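Local coordinates for protein ABC transporter (PDB 4G68) that probably acts as the extracellular solute-binding component of an ABC transporter, likely capturing xylan-derived sugars for uptake by a thermophilic bacterium, at residues P202-Y207 against Q402-L407; D208-R213 against T236-K241; G215-T220 against P312-G317; D222-K227 against D393-G398. One frame throughout, in Å; residues are numbered along the deposited sequence.

Interactions 1 and 2 draw on successive turns of helix 201-215 and are largely buried: the first brings a thioether and two aromatic rings together, the second is close alanine and isoleucine packing. They are joined directly, since Asp208 in interaction 2 hydrogen-bonds His404 in interaction 1. Interactions 3 and 4 use the start and end of the next helix, 217-224. Interaction 3 sets a buried carboxylate before the first turn, and the same Glu314 reaches interaction 2 through its backbone oxygen and Arg213. Interaction 4, partly exposed, pairs leucines with a tyrosine and adds a weak polar contact at its exposed side, so polarity and exposure vary with place in the fold.

Interaction 1 (P202-Y207 against Q402-L407); sequences PGMWYY and QTHKDL
Met204 and Lys405 mark where two helices come nearest, their CA atoms 6.1 Å apart; the axes of segments 202-207 and 402-407 approach to 9.5 Å and run almost perpendicular, at 87°. The crossing belongs to the helical part of a periplasmic-binding-protein-like fold, and it sets helix 201-215 against helix 398-412, far along the chain. Side chains bridge the gap, with His404 in the middle. Its CG lies anti to the backbone N (chi1 -174°), which sends the imidazole out toward the other helix between Met204 and Tyr207. On one side the bent methionine crosses it at about a right angle, Met204 SD resting 3.5 Å from His404 CD2 in an oblique sulfur-aromatic contact. SD also meets the aliphatic part of the neighbouring lysine, 3.9 Å from Lys405 CG, whose chain then leads its ammonium group away. Outside the two segments, Trp392 stacks on the imidazole, and Asp208 accepts a hydrogen bond from His404 NE2, which fixes the rotation of the ring. With an alanine in place of His404, Met204 and Tyr207 are likely to face a gap, and the Asp208 carboxylate to lose this donor. Tyr207, whose hydroxyl bonds to the backbone oxygen of Phe235, approaches the imidazole at its edge: Tyr207 CD2 lies in the plane of the ring, 3.5 Å from His404 CE1.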
loop_
_atom_site.group_PDB
_atom_site.type_symbol
_atom_site.label_atom_id
_atom_site.label_comp_id
_atom_site.label_asym_id
_atom_site.label_seq_id
_atom_site.Cartn_x
_atom_site.Cartn_y
_atom_site.Cartn_z
ATOM N N PRO C 202 -6.781 -2.141 -5.731
ATOM C CA PRO C 202 -7.199 -0.850 -5.144
ATOM C C PRO C 202 -8.587 -0.877 -4.458
ATOM O O PRO C 202 -8.728 -0.311 -3.386
ATOM C CB PRO C 202 -7.165 0.105 -6.331
ATOM C CG PRO C 202 -6.291 -0.546 -7.334
ATOM C CD PRO C 202 -6.562 -2.020 -7.184
ATOM N N GLY C 203 -9.595 -1.540 -5.054
ATOM C CA GLY C 203 -10.931 -1.611 -4.433
ATOM C C GLY C 203 -10.977 -2.483 -3.205
ATOM O O GLY C 203 -11.901 -2.346 -2.325
ATOM N N MET C 204 -10.035 -3.441 -3.183
ATOM C CA MET C 204 -9.873 -4.371 -2.102
ATOM C C MET C 204 -9.567 -3.547 -0.813
ATOM O O MET C 204 -10.177 -3.770 0.166
ATOM C CB MET C 204 -8.718 -5.319 -2.485
ATOM C CG MET C 204 -8.705 -6.650 -1.797
ATOM S SD MET C 204 -7.016 -7.181 -1.300
ATOM C CE MET C 204 -6.534 -5.687 -0.380
ATOM N N TRP C 205 -8.576 -2.648 -0.841
ATOM C CA TRP C 205 -8.440 -1.565 0.226
ATOM C C TRP C 205 -9.725 -1.026 0.913
ATOM O O TRP C 205 -9.795 -0.877 2.187
ATOM C CB TRP C 205 -7.590 -0.411 -0.322
ATOM C CG TRP C 205 -6.141 -0.772 -0.250
ATOM C CD1 TRP C 205 -5.496 -1.832 -0.903
ATOM C CD2 TRP C 205 -5.109 -0.156 0.590
ATOM N NE1 TRP C 205 -4.182 -1.932 -0.483
ATOM C CE2 TRP C 205 -3.890 -0.962 0.405
ATOM C CE3 TRP C 205 -5.088 0.892 1.494
ATOM C CZ2 TRP C 205 -2.697 -0.634 1.035
ATOM C CZ3 TRP C 205 -3.911 1.215 2.125
ATOM C CH2 TRP C 205 -2.736 0.461 1.923
ATOM N N TYR C 206 -10.726 -0.688 0.088
ATOM C CA TYR C 206 -11.999 -0.208 0.569
ATOM C C TYR C 206 -12.617 -1.279 1.425
ATOM O O TYR C 206 -13.010 -0.983 2.572
ATOM C CB TYR C 206 -12.939 0.136 -0.622
ATOM C CG TYR C 206 -12.633 1.371 -1.403
ATOM C CD1 TYR C 206 -13.628 2.335 -1.574
ATOM C CD2 TYR C 206 -11.422 1.543 -2.093
ATOM C CE1 TYR C 206 -13.394 3.469 -2.309
ATOM C CE2 TYR C 206 -11.189 2.681 -2.871
ATOM C CZ TYR C 206 -12.198 3.626 -2.978
ATOM O OH TYR C 206 -12.026 4.807 -3.697
ATOM N N TYR C 207 -12.683 -2.520 0.903
ATOM C CA TYR C 207 -13.370 -3.597 1.656
ATOM C C TYR C 207 -12.618 -3.942 2.931
ATOM O O TYR C 207 -13.194 -4.001 4.007
ATOM C CB TYR C 207 -13.522 -4.923 0.812
ATOM C CG TYR C 207 -14.078 -5.968 1.698
ATOM C CD1 TYR C 207 -15.458 -6.104 1.859
ATOM C CD2 TYR C 207 -13.239 -6.745 2.494
ATOM C CE1 TYR C 207 -15.976 -7.037 2.775
ATOM C CE2 TYR C 207 -13.731 -7.636 3.423
ATOM C CZ TYR C 207 -15.105 -7.809 3.545
ATOM O OH TYR C 207 -15.559 -8.751 4.449
ATOM N N GLN C 402 -5.507 -14.037 -4.182
ATOM C CA GLN C 402 -6.226 -13.817 -5.398
ATOM C C GLN C 402 -7.728 -14.026 -5.164
ATOM O O GLN C 402 -8.540 -13.265 -5.693
ATOM C CB GLN C 402 -5.718 -14.705 -6.500
ATOM C CG GLN C 402 -6.379 -14.357 -7.797
ATOM C CD GLN C 402 -5.788 -13.115 -8.409
ATOM O OE1 GLN C 402 -4.609 -13.110 -8.815
ATOM N NE2 GLN C 402 -6.608 -12.046 -8.515
ATOM N N THR C 403 -8.085 -15.024 -4.347
ATOM C CA THR C 403 -9.492 -15.349 -4.035
ATOM C C THR C 403 -10.236 -14.078 -3.508
ATOM O O THR C 403 -11.291 -13.668 -4.063
ATOM C CB THR C 403 -9.603 -16.574 -3.076
ATOM O OG1 THR C 403 -9.188 -17.800 -3.740
ATOM C CG2 THR C 403 -11.033 -16.746 -2.534
ATOM N N HIS C 404 -9.672 -13.476 -2.453
ATOM C CA HIS C 404 -10.153 -12.215 -1.887
ATOM C C HIS C 404 -10.315 -11.160 -2.951
ATOM O O HIS C 404 -11.393 -10.617 -3.116
ATOM C CB HIS C 404 -9.225 -11.732 -0.753
ATOM C CG HIS C 404 -9.745 -10.507 -0.011
ATOM N ND1 HIS C 404 -11.045 -10.346 0.296
ATOM C CD2 HIS C 404 -9.097 -9.374 0.424
ATOM C CE1 HIS C 404 -11.218 -9.182 0.899
ATOM N NE2 HIS C 404 -10.024 -8.583 0.998
ATOM N N LYS C 405 -9.245 -10.880 -3.701
ATOM C CA LYS C 405 -9.306 -9.882 -4.765
ATOM C C LYS C 405 -10.407 -10.145 -5.760
ATOM O O LYS C 405 -11.072 -9.188 -6.197
ATOM C CB LYS C 405 -7.972 -9.774 -5.510
ATOM C CG LYS C 405 -6.876 -9.111 -4.704
ATOM C CD LYS C 405 -5.519 -9.269 -5.351
ATOM C CE LYS C 405 -5.430 -8.714 -6.750
ATOM N NZ LYS C 405 -4.142 -9.173 -7.297
ATOM N N ASP C 406 -10.621 -11.414 -6.142
ATOM C CA ASP C 406 -11.622 -11.688 -7.218
ATOM C C ASP C 406 -13.049 -11.507 -6.747
ATOM O O ASP C 406 -13.892 -10.887 -7.477
ATOM C CB ASP C 406 -11.485 -13.086 -7.840
ATOM C CG ASP C 406 -10.167 -13.283 -8.548
ATOM O OD1 ASP C 406 -9.608 -12.285 -9.065
ATOM O OD2 ASP C 406 -9.663 -14.438 -8.565
ATOM N N LEU C 407 -13.286 -11.983 -5.522
ATOM C CA LEU C 407 -14.563 -11.896 -4.862
ATOM C C LEU C 407 -14.925 -10.487 -4.405
ATOM O O LEU C 407 -16.076 -10.126 -4.352
ATOM C CB LEU C 407 -14.549 -12.823 -3.619
ATOM C CG LEU C 407 -14.565 -14.367 -3.791
ATOM C CD1 LEU C 407 -14.517 -15.081 -2.441
ATOM C CD2 LEU C 407 -15.730 -14.864 -4.650
#

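Interaction 2 (D208-R213 against T236-K241); sequences DMIALR and TDAAQK
Ile210 and Ala211 meet Ala238 in a buried, purely apolar helix-helix contact, where helix 201-215 packs on helix 233-248 within the helical part of the binding-protein fold. The two segments run closer to antiparallel than to perpendicular, at 131°, and their axes come within 8.5 Å. Small side chains permit this: the CA atoms of Ala211 and Ala238 are 5.1 Å apart. The Ala238 methyl touches both Ala211 and Ile210. Its CB presses on the backbone of the facing helix, 3.5 Å from Ala211 N, and lies 4.1 Å from Ala211 CB. Beside it comes a branch of the isoleucine. Because Ile210 CG2 stands anti to the backbone N, this methyl faces across the gap and sits 3.7 Å from Ala238 CB, and also touches the base of the lysine, 4.0 Å from Lys241 CB. The lysine lends only this hydrocarbon to the packing; its chain, bent at chi2 and chi4, carries NZ to a salt bridge with Glu214. Tyr207 packs on Ala238 as well. The segments meet by van der Waals packing without a hydrogen bond, the salt bridge linking their helices beside it, and their closeness goes with the small Ala211 and Ala238.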
loop_
_atom_site.group_PDB
_atom_site.type_symbol
_atom_site.label_atom_id
_atom_site.label_comp_id
_atom_site.label_asym_id
_atom_site.label_seq_id
_atom_site.Cartn_x
_atom_site.Cartn_y
_atom_site.Cartn_z
ATOM N N ASP C 208 -11.312 -4.215 2.806
ATOM C CA ASP C 208 -10.458 -4.374 4.016
ATOM C C ASP C 208 -10.664 -3.321 5.100
ATOM O O ASP C 208 -10.827 -3.673 6.285
ATOM C CB ASP C 208 -8.978 -4.408 3.650
ATOM C CG ASP C 208 -8.617 -5.575 2.777
ATOM O OD1 ASP C 208 -9.506 -6.356 2.477
ATOM O OD2 ASP C 208 -7.433 -5.692 2.350
ATOM N N MET C 209 -10.641 -2.043 4.689
ATOM C CA MET C 209 -10.791 -0.951 5.667
ATOM C C MET C 209 -12.119 -1.047 6.382
ATOM O O MET C 209 -12.180 -0.861 7.601
ATOM C CB MET C 209 -10.710 0.460 5.059
ATOM C CG MET C 209 -11.577 1.442 5.913
ATOM S SD MET C 209 -10.723 1.785 7.490
ATOM C CE MET C 209 -9.087 2.084 6.793
ATOM N N ILE C 210 -13.177 -1.284 5.604
ATOM C CA ILE C 210 -14.499 -1.349 6.163
ATOM C C ILE C 210 -14.586 -2.542 7.118
ATOM O O ILE C 210 -15.049 -2.348 8.257
ATOM C CB ILE C 210 -15.635 -1.342 5.091
ATOM C CG1 ILE C 210 -15.518 -0.125 4.127
ATOM C CG2 ILE C 210 -16.996 -1.430 5.810
ATOM C CD1 ILE C 210 -16.235 -0.350 2.749
ATOM N N ALA C 211 -14.066 -3.722 6.722
ATOM C CA ALA C 211 -13.953 -4.922 7.656
ATOM C C ALA C 211 -13.192 -4.547 8.924
ATOM O O ALA C 211 -13.548 -4.946 10.044
ATOM C CB ALA C 211 -13.306 -6.129 6.936
ATOM N N LEU C 212 -12.148 -3.744 8.789
ATOM C CA LEU C 212 -11.412 -3.314 10.053
ATOM C C LEU C 212 -12.235 -2.431 10.956
ATOM O O LEU C 212 -12.244 -2.582 12.216
ATOM C CB LEU C 212 -10.101 -2.672 9.704
ATOM C CG LEU C 212 -9.002 -2.296 10.678
ATOM C CD1 LEU C 212 -7.993 -1.444 9.914
ATOM C CD2 LEU C 212 -9.455 -1.436 11.807
ATOM N N ARG C 213 -13.010 -1.540 10.336
ATOM C CA ARG C 213 -13.929 -0.735 11.106
ATOM C C ARG C 213 -15.083 -1.552 11.718
ATOM O O ARG C 213 -15.441 -1.279 12.856
ATOM C CB ARG C 213 -14.462 0.401 10.272
ATOM C CG ARG C 213 -13.366 1.377 9.949
ATOM C CD ARG C 213 -13.270 2.415 10.982
ATOM N NE ARG C 213 -12.375 3.519 10.569
ATOM C CZ ARG C 213 -11.061 3.579 10.824
ATOM N NH1 ARG C 213 -10.477 2.593 11.515
ATOM N NH2 ARG C 213 -10.345 4.661 10.450
ATOM N N THR C 236 -19.580 -9.828 6.460
ATOM C CA THR C 236 -20.740 -9.681 5.589
ATOM C C THR C 236 -21.182 -8.193 5.624
ATOM O O THR C 236 -21.191 -7.500 4.559
ATOM C CB THR C 236 -21.893 -10.639 5.983
ATOM O OG1 THR C 236 -21.350 -11.942 6.211
ATOM C CG2 THR C 236 -22.930 -10.769 4.850
ATOM N N ASP C 237 -21.464 -7.697 6.836
ATOM C CA ASP C 237 -21.802 -6.281 7.079
ATOM C C ASP C 237 -20.854 -5.307 6.399
ATOM O O ASP C 237 -21.314 -4.293 5.926
ATOM C CB ASP C 237 -21.837 -5.930 8.561
ATOM C CG ASP C 237 -23.128 -6.392 9.278
ATOM O OD1 ASP C 237 -24.124 -6.841 8.629
ATOM O OD2 ASP C 237 -23.122 -6.269 10.535
ATOM N N ALA C 238 -19.538 -5.603 6.377
ATOM C CA ALA C 238 -18.603 -4.809 5.540
ATOM C C ALA C 238 -18.902 -4.894 4.018
ATOM O O ALA C 238 -18.846 -3.888 3.295
ATOM C CB ALA C 238 -17.139 -5.162 5.838
ATOM N N ALA C 239 -19.226 -6.084 3.527
ATOM C CA ALA C 239 -19.496 -6.289 2.100
ATOM C C ALA C 239 -20.776 -5.513 1.773
ATOM O O ALA C 239 -20.829 -4.751 0.794
ATOM C CB ALA C 239 -19.618 -7.761 1.765
ATOM N N GLN C 240 -21.779 -5.660 2.630
ATOM C CA GLN C 240 -23.006 -4.884 2.473
ATOM C C GLN C 240 -22.651 -3.381 2.355
ATOM O O GLN C 240 -23.067 -2.727 1.406
ATOM C CB GLN C 240 -23.997 -5.143 3.618
ATOM C CG GLN C 240 -25.332 -4.406 3.464
ATOM C CD GLN C 240 -25.968 -4.671 2.127
ATOM O OE1 GLN C 240 -26.466 -5.764 1.867
ATOM N NE2 GLN C 240 -25.924 -3.679 1.252
ATOM N N LYS C 241 -21.867 -2.859 3.297
ATOM C CA LYS C 241 -21.446 -1.438 3.199
ATOM C C LYS C 241 -20.637 -1.011 1.968
ATOM O O LYS C 241 -20.694 0.174 1.593
ATOM C CB LYS C 241 -20.714 -0.988 4.457
ATOM C CG LYS C 241 -21.555 -1.092 5.715
ATOM C CD LYS C 241 -21.502 0.231 6.408
ATOM C CE LYS C 241 -22.526 0.372 7.522
ATOM N NZ LYS C 241 -22.100 -0.346 8.749
#

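Interaction 3 (G215-T220 against P312-G317); sequences GGVQLT and PTEYIG
Glu314 and Val217 meet through a weak hydrogen bond. Val217 N donates to Glu314 OE2 at 3.4 Å, with an angle of 151° at the hydrogen, and the second carboxylate oxygen is near as well, Glu314 OE1 lying 3.3 Å from Val217 N. The acid gets there on a nearly straight chain: with CG anti to the carbonyl carbon (chi1 -48°) and the rest extended, the carboxylate crosses from the loop to the helix start. Because this amide opens helix 217-224, directly after Gly216 at its N-cap position, the negative group sits where a helix dipole would probably favour it, and may hold its charge more readily although buried.

This is the junction between two successive helices, 201-215 and 217-224, set against the loop that leads into strand 317-325 of the central sheet of the binding-protein fold. Gly216 takes a positive phi (79°) as the chain turns from one helix into the next. Replacing Glu314 with an alanine would probably leave the Val217 amide without this acceptor and open a gap beside Gly216.

The remaining touches are nonpolar on the helix side. Gly216 CA lies 3.6 Å from Glu314 OE1, and Val217 CG1, held between its own backbone N and carbonyl carbon, comes to 3.7 Å from Glu314 OE2. Behind the acid, its backbone oxygen accepts a hydrogen bond from Arg213 NH1.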
loop_
_atom_site.group_PDB
_atom_site.type_symbol
_atom_site.label_atom_id
_atom_site.label_comp_id
_atom_site.label_asym_id
_atom_site.label_seq_id
_atom_site.Cartn_x
_atom_site.Cartn_y
_atom_site.Cartn_z
ATOM N N GLY C 215 -15.292 -4.995 12.436
ATOM C CA GLY C 215 -14.920 -6.143 13.291
ATOM C C GLY C 215 -13.773 -5.884 14.262
ATOM O O GLY C 215 -13.620 -6.635 15.213
ATOM N N GLY C 216 -12.980 -4.828 14.028
ATOM C CA GLY C 216 -11.715 -4.575 14.732
ATOM C C GLY C 216 -10.514 -5.388 14.256
ATOM O O GLY C 216 -10.686 -6.307 13.471
ATOM N N VAL C 217 -9.296 -5.062 14.769
ATOM C CA VAL C 217 -8.053 -5.649 14.288
ATOM C C VAL C 217 -7.899 -7.142 14.565
ATOM O O VAL C 217 -7.256 -7.875 13.761
ATOM C CB VAL C 217 -6.768 -4.847 14.680
ATOM C CG1 VAL C 217 -6.492 -4.830 16.171
ATOM C CG2 VAL C 217 -5.578 -5.313 13.857
ATOM N N GLN C 218 -8.352 -7.548 15.761
ATOM C CA GLN C 218 -8.132 -8.893 16.208
ATOM C C GLN C 218 -8.914 -9.852 15.301
ATOM O O GLN C 218 -8.412 -10.924 14.934
ATOM C CB GLN C 218 -8.521 -9.098 17.687
ATOM C CG GLN C 218 -7.993 -10.409 18.248
ATOM C CD GLN C 218 -6.491 -10.555 17.981
ATOM O OE1 GLN C 218 -5.699 -9.660 18.310
ATOM N NE2 GLN C 218 -6.098 -11.650 17.315
ATOM N N LEU C 219 -10.126 -9.480 14.918
ATOM C CA LEU C 219 -10.970 -10.398 14.159
ATOM C C LEU C 219 -10.485 -10.581 12.710
ATOM O O LEU C 219 -10.627 -11.679 12.157
ATOM C CB LEU C 219 -12.448 -9.956 14.189
ATOM C CG LEU C 219 -13.454 -10.718 13.279
ATOM C CD1 LEU C 219 -13.605 -12.194 13.681
ATOM C CD2 LEU C 219 -14.814 -10.015 13.256
ATOM N N THR C 220 -10.007 -9.484 12.067
ATOM C CA THR C 220 -9.330 -9.563 10.795
ATOM C C THR C 220 -8.106 -10.517 10.894
ATOM O O THR C 220 -7.986 -11.494 10.120
ATOM C CB THR C 220 -8.874 -8.156 10.354
ATOM O OG1 THR C 220 -10.019 -7.432 9.855
ATOM C CG2 THR C 220 -7.808 -8.245 9.279
ATOM N N PRO C 312 -11.508 3.790 16.201
ATOM C CA PRO C 312 -11.504 4.664 15.010
ATOM C C PRO C 312 -10.129 5.050 14.458
ATOM O O PRO C 312 -10.045 5.714 13.395
ATOM C CB PRO C 312 -12.221 5.940 15.505
ATOM C CG PRO C 312 -13.149 5.408 16.530
ATOM C CD PRO C 312 -12.321 4.378 17.284
ATOM N N THR C 313 -9.071 4.680 15.190
ATOM C CA THR C 313 -7.692 5.053 14.802
ATOM C C THR C 313 -6.910 3.893 14.119
ATOM O O THR C 313 -5.781 4.084 13.642
ATOM C CB THR C 313 -6.852 5.470 16.014
ATOM O OG1 THR C 313 -6.621 4.301 16.805
ATOM C CG2 THR C 313 -7.556 6.589 16.886
ATOM N N GLU C 314 -7.479 2.697 14.120
ATOM C CA GLU C 314 -6.838 1.563 13.433
ATOM C C GLU C 314 -6.770 1.855 11.945
ATOM O O GLU C 314 -7.700 2.423 11.361
ATOM C CB GLU C 314 -7.593 0.233 13.664
ATOM C CG GLU C 314 -7.980 -0.104 15.113
ATOM C CD GLU C 314 -8.829 -1.371 15.244
ATOM O OE1 GLU C 314 -9.469 -1.778 14.270
ATOM O OE2 GLU C 314 -8.831 -2.028 16.323
ATOM N N TYR C 315 -5.678 1.413 11.317
ATOM C CA TYR C 315 -5.505 1.622 9.890
ATOM C C TYR C 315 -5.027 0.385 9.157
ATOM O O TYR C 315 -4.465 -0.532 9.774
ATOM C CB TYR C 315 -4.615 2.838 9.639
ATOM C CG TYR C 315 -3.179 2.715 10.064
ATOM C CD1 TYR C 315 -2.762 3.070 11.353
ATOM C CD2 TYR C 315 -2.213 2.305 9.134
ATOM C CE1 TYR C 315 -1.413 2.991 11.735
ATOM C CE2 TYR C 315 -0.866 2.182 9.498
ATOM C CZ TYR C 315 -0.461 2.521 10.790
ATOM O OH TYR C 315 0.874 2.444 11.099
ATOM N N ILE C 316 -5.361 0.316 7.870
ATOM C CA ILE C 316 -4.789 -0.694 7.002
ATOM C C ILE C 316 -3.424 -0.138 6.575
ATOM O O ILE C 316 -3.309 0.996 6.071
ATOM C CB ILE C 316 -5.708 -0.950 5.773
ATOM C CG1 ILE C 316 -7.079 -1.496 6.212
ATOM C CG2 ILE C 316 -5.011 -1.800 4.684
ATOM C CD1 ILE C 316 -7.067 -2.974 6.567
ATOM N N GLY C 317 -2.375 -0.924 6.762
ATOM C CA GLY C 317 -1.038 -0.546 6.260
ATOM C C GLY C 317 -0.002 -1.225 7.222
ATOM O O GLY C 317 -0.235 -2.332 7.742
#

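Interaction 4 (D222-K227 against D393-G398); sequences DALNGK and DIYLSG
Leu224 stands with its CG anti to the carbonyl carbon and its chain then extended (chi1 -62°, chi2 171°), a conformation that divides its contacts between two neighbours. Leu224 CB meets the tyrosine ring obliquely, 3.6 Å from Tyr395 CD2, and Leu224 CD1 lies 3.6 Å from the same atom. The other methyl turns to the second leucine: Leu224 CD2 is 3.6 Å from Leu396 CD2 and 3.7 Å from Leu396 CD1, the two side chains crossing at about a right angle. Tyr395 reaches over because its CG is anti to the backbone N (chi1 -168°), which carries the ring toward helix 217-224 and its hydroxyl beyond Leu224 to the exposed Asn225. There Asn225 ND2 donates a weak, strongly bent hydrogen bond to Tyr395 OH, 3.2 Å long, with the amide plane steeply inclined to the ring. Leu396 is the buried member and also packs on Ala401. The contact joins two helix ends, those of 217-224 and 392-395. At the first, Lys227 N bonds back to Asp222 O at 2.7 Å and Gly226 N to Ala223 O, with positive phi at Gly226: a Schellman motif closing the helix just past the leucine and asparagine that meet Tyr395.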
loop_
_atom_site.group_PDB
_atom_site.type_symbol
_atom_site.label_atom_id
_atom_site.label_comp_id
_atom_site.label_asym_id
_atom_site.label_seq_id
_atom_site.Cartn_x
_atom_site.Cartn_y
_atom_site.Cartn_z
ATOM N N ASP C 222 -7.383 -12.838 12.948
ATOM C CA ASP C 222 -7.853 -14.198 13.229
ATOM C C ASP C 222 -8.475 -14.893 12.027
ATOM O O ASP C 222 -8.301 -16.097 11.856
ATOM C CB ASP C 222 -8.852 -14.189 14.408
ATOM C CG ASP C 222 -8.177 -14.000 15.728
ATOM O OD1 ASP C 222 -6.926 -14.109 15.738
ATOM O OD2 ASP C 222 -8.869 -13.781 16.751
ATOM N N ALA C 223 -9.219 -14.150 11.207
ATOM C CA ALA C 223 -9.779 -14.717 10.009
ATOM C C ALA C 223 -8.650 -15.013 9.040
ATOM O O ALA C 223 -8.654 -16.071 8.384
ATOM C CB ALA C 223 -10.797 -13.775 9.376
ATOM N N LEU C 224 -7.668 -14.113 8.976
ATOM C CA LEU C 224 -6.585 -14.252 7.999
ATOM C C LEU C 224 -5.611 -15.379 8.398
ATOM O O LEU C 224 -4.966 -15.974 7.526
ATOM C CB LEU C 224 -5.845 -12.927 7.767
ATOM C CG LEU C 224 -6.641 -11.750 7.196
ATOM C CD1 LEU C 224 -5.814 -10.488 7.255
ATOM C CD2 LEU C 224 -7.094 -12.000 5.773
ATOM N N ASN C 225 -5.526 -15.634 9.701
ATOM C CA ASN C 225 -4.685 -16.678 10.291
ATOM C C ASN C 225 -5.403 -18.053 10.413
ATOM O O ASN C 225 -4.839 -19.022 10.939
ATOM C CB ASN C 225 -4.234 -16.236 11.687
ATOM C CG ASN C 225 -3.024 -15.363 11.660
ATOM O OD1 ASN C 225 -2.101 -15.655 10.948
ATOM N ND2 ASN C 225 -3.000 -14.324 12.506
ATOM N N GLY C 226 -6.645 -18.132 9.931
ATOM C CA GLY C 226 -7.486 -19.322 10.132
ATOM C C GLY C 226 -7.985 -19.648 11.541
ATOM O O GLY C 226 -8.458 -20.785 11.774
ATOM N N LYS C 227 -7.904 -18.692 12.475
ATOM C CA LYS C 227 -8.369 -18.851 13.872
ATOM C C LYS C 227 -9.863 -18.528 14.018
ATOM O O LYS C 227 -10.479 -18.840 15.034
ATOM C CB LYS C 227 -7.579 -17.943 14.833
ATOM C CG LYS C 227 -6.100 -18.269 14.953
ATOM C CD LYS C 227 -5.914 -19.451 15.901
ATOM C CE LYS C 227 -4.433 -19.761 16.115
ATOM N NZ LYS C 227 -3.794 -19.118 17.306
ATOM N N ASP C 393 -4.227 -8.751 0.517
ATOM C CA ASP C 393 -3.466 -9.320 -0.567
ATOM C C ASP C 393 -1.939 -9.356 -0.311
ATOM O O ASP C 393 -1.239 -10.160 -0.967
ATOM C CB ASP C 393 -3.765 -8.704 -1.962
ATOM C CG ASP C 393 -3.279 -7.219 -2.134
ATOM O OD1 ASP C 393 -2.934 -6.587 -1.097
ATOM O OD2 ASP C 393 -3.321 -6.657 -3.319
ATOM N N ILE C 394 -1.448 -8.476 0.578
ATOM C CA ILE C 394 -0.057 -8.549 1.106
ATOM C C ILE C 394 0.023 -9.490 2.288
ATOM O O ILE C 394 1.132 -9.969 2.584
ATOM C CB ILE C 394 0.437 -7.212 1.682
ATOM C CG1 ILE C 394 0.646 -6.176 0.595
ATOM C CG2 ILE C 394 1.724 -7.384 2.533
ATOM C CD1 ILE C 394 1.013 -4.817 1.172
ATOM N N TYR C 395 -1.080 -9.659 3.047
ATOM C CA TYR C 395 -1.056 -10.487 4.303
ATOM C C TYR C 395 -1.277 -11.985 3.940
ATOM O O TYR C 395 -0.565 -12.874 4.405
ATOM C CB TYR C 395 -2.079 -9.996 5.374
ATOM C CG TYR C 395 -1.941 -10.590 6.788
ATOM C CD1 TYR C 395 -1.276 -9.870 7.801
ATOM C CD2 TYR C 395 -2.448 -11.861 7.104
ATOM C CE1 TYR C 395 -1.119 -10.391 9.096
ATOM C CE2 TYR C 395 -2.299 -12.410 8.389
ATOM C CZ TYR C 395 -1.660 -11.656 9.387
ATOM O OH TYR C 395 -1.520 -12.177 10.676
ATOM N N LEU C 396 -2.276 -12.256 3.111
ATOM C CA LEU C 396 -2.466 -13.567 2.536
ATOM C C LEU C 396 -1.474 -13.701 1.409
ATOM O O LEU C 396 -0.894 -12.701 0.993
ATOM C CB LEU C 396 -3.898 -13.663 1.997
ATOM C CG LEU C 396 -4.995 -13.387 3.026
ATOM C CD1 LEU C 396 -6.360 -13.197 2.367
ATOM C CD2 LEU C 396 -5.092 -14.516 4.074
ATOM N N SER C 397 -1.265 -14.919 0.907
ATOM C CA SER C 397 -0.417 -15.087 -0.288
ATOM C C SER C 397 -1.099 -16.012 -1.270
ATOM O O SER C 397 -2.098 -16.651 -0.929
ATOM C CB SER C 397 0.971 -15.639 0.055
ATOM O OG SER C 397 0.872 -16.712 0.979
ATOM N N GLY C 398 -0.561 -16.024 -2.491
ATOM C CA GLY C 398 -0.893 -16.982 -3.520
ATOM C C GLY C 398 -2.342 -16.948 -3.902
ATOM O O GLY C 398 -2.935 -15.879 -4.197
#